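Local coordinates for protein fatty Acyl-Adenylate Ligase (PDB 3PBK) that is a fatty acyl-adenylate ligase, a member of the ANL superfamily of AMP-binding enzymes, at residues 20-25 / 199-204. Residues are numbered along the deposited sequence; the frame is centred on the assembly and turned at random.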
# COMPACT_ATOMS: atom_id res chain seq x y z
N PRO A 20 -0.02 -21.29 -12.74
CA PRO A 20 -0.97 -21.74 -11.73
C PRO A 20 -0.54 -21.36 -10.32
O PRO A 20 -1.37 -21.02 -9.48
CB PRO A 20 -0.93 -23.27 -11.86
CG PRO A 20 -0.23 -23.54 -13.16
CD PRO A 20 0.69 -22.41 -13.37
N THR A 21 0.76 -21.40 -10.08
CA THR A 21 1.30 -21.37 -8.73
C THR A 21 2.56 -20.55 -8.69
O THR A 21 3.32 -20.56 -9.65
CB THR A 21 1.65 -22.80 -8.30
OG1 THR A 21 0.50 -23.39 -7.67
CG2 THR A 21 2.82 -22.81 -7.34
N LEU A 22 2.80 -19.85 -7.59
CA LEU A 22 4.00 -19.00 -7.45
C LEU A 22 5.28 -19.78 -7.65
O LEU A 22 6.27 -19.26 -8.16
CB LEU A 22 4.03 -18.30 -6.09
CG LEU A 22 3.25 -16.99 -5.94
CD1 LEU A 22 3.01 -16.66 -4.48
CD2 LEU A 22 3.99 -15.87 -6.62
N VAL A 23 5.27 -21.04 -7.23
CA VAL A 23 6.42 -21.90 -7.42
C VAL A 23 6.61 -22.19 -8.91
O VAL A 23 7.72 -22.11 -9.43
CB VAL A 23 6.29 -23.20 -6.61
CG1 VAL A 23 7.26 -24.25 -7.12
CG2 VAL A 23 6.51 -22.90 -5.13
N ASP A 24 5.53 -22.52 -9.60
CA ASP A 24 5.59 -22.58 -11.06
C ASP A 24 6.19 -21.30 -11.60
O ASP A 24 7.15 -21.32 -12.36
CB ASP A 24 4.20 -22.78 -11.64
CG ASP A 24 3.65 -24.16 -11.38
OD1 ASP A 24 4.44 -25.13 -11.48
OD2 ASP A 24 2.44 -24.28 -11.08
N ALA A 25 5.62 -20.17 -11.22
CA ALA A 25 6.12 -18.89 -11.68
C ALA A 25 7.64 -18.79 -11.53
O ALA A 25 8.35 -18.55 -12.51
CB ALA A 25 5.42 -17.75 -10.95
N GLU A 199 -5.37 -16.91 -6.54
CA GLU A 199 -5.72 -15.51 -6.42
C GLU A 199 -4.54 -14.59 -6.71
O GLU A 199 -4.64 -13.68 -7.53
CB GLU A 199 -6.32 -15.25 -5.04
CG GLU A 199 -7.66 -15.95 -4.87
CD GLU A 199 -8.03 -16.26 -3.42
OE1 GLU A 199 -7.39 -15.70 -2.50
OE2 GLU A 199 -8.96 -17.06 -3.21
N VAL A 200 -3.40 -14.83 -6.06
CA VAL A 200 -2.26 -13.96 -6.30
C VAL A 200 -1.80 -14.07 -7.76
O VAL A 200 -1.26 -13.12 -8.32
CB VAL A 200 -1.08 -14.25 -5.33
CG1 VAL A 200 -0.30 -15.45 -5.80
CG2 VAL A 200 -0.16 -13.04 -5.23
N MSE A 201 -2.04 -15.22 -8.38
CA MSE A 201 -1.66 -15.39 -9.78
C MSE A 201 -2.63 -14.66 -10.70
O MSE A 201 -2.21 -14.02 -11.66
CB MSE A 201 -1.56 -16.87 -10.15
CG MSE A 201 -0.33 -17.54 -9.56
SE MSE A 201 1.37 -16.54 -9.73
CE MSE A 201 1.43 -16.31 -11.69
N ALA A 202 -3.92 -14.74 -10.40
CA ALA A 202 -4.94 -14.02 -11.17
C ALA A 202 -4.59 -12.55 -11.22
O ALA A 202 -4.70 -11.92 -12.28
CB ALA A 202 -6.34 -14.22 -10.57
N ASN A 203 -4.18 -12.01 -10.08
CA ASN A 203 -3.86 -10.60 -10.01
C ASN A 203 -2.54 -10.29 -10.71
O ASN A 203 -2.47 -9.35 -11.48
CB ASN A 203 -3.85 -10.08 -8.58
CG ASN A 203 -4.17 -8.60 -8.50
OD1 ASN A 203 -5.22 -8.17 -8.94
ND2 ASN A 203 -3.26 -7.81 -7.94
N LEU A 204 -1.52 -11.09 -10.44
CA LEU A 204 -0.26 -10.93 -11.17
C LEU A 204 -0.49 -10.93 -12.68
O LEU A 204 0.05 -10.10 -13.41
CB LEU A 204 0.70 -12.04 -10.79
CG LEU A 204 1.71 -11.73 -9.68
CD1 LEU A 204 1.25 -10.58 -8.82
CD2 LEU A 204 1.96 -12.97 -8.87
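M201, a selenomethionine, reaches from helix 197-211 to the first turn of helix 22-29, where L22 meets it with its CD2 branch, the two side chains lying at an oblique angle to each other. The M201 chain leaves its helix with CB pointing at segment 20-25 and CG set anti to the carbonyl carbon (chi1 -72°). CG then passes the backbone just ahead of helix 22-29, where it lies 3.6 Å from P20 O. Bends at chi2 and chi3 fold the rest of the chain, which brings SE to 4.1 Å from L22 CD2. The terminal CE ends near the methyl of A25, with 4.3 Å between M201 CE and A25 CB.

L22 forks over helix 197-211. CD1 meets V200, approaching CG1 of that residue to 3.8 Å, and the two side chains cross at about a right angle. CD2, besides touching the selenium, comes within 4.2 Å of L204 CD2; the L204 side chain is about 7 Å from the bound 5'-O-[(S)-(dodecanoyloxy)(hydroxy)phosphoryl]adenosine. One leucine thus spans three side chains, V200, M201 and L204. The side-chain contacts are apolar and mostly buried, and M201 CG also lies against the P20-T21 backbone.

The backbone N of L22 is hydrogen-bonded to the imidazole ND1 of H197, at the beginning of the partner helix. Around the two packed helices, L237 of helix 229-241 touches both L22 and V200, while V233 and T238 of that helix pack on L204. Strand 177-181 adds A178 against L22 and Y179 against V200, and Q94 of helix 84-95 also borders L22.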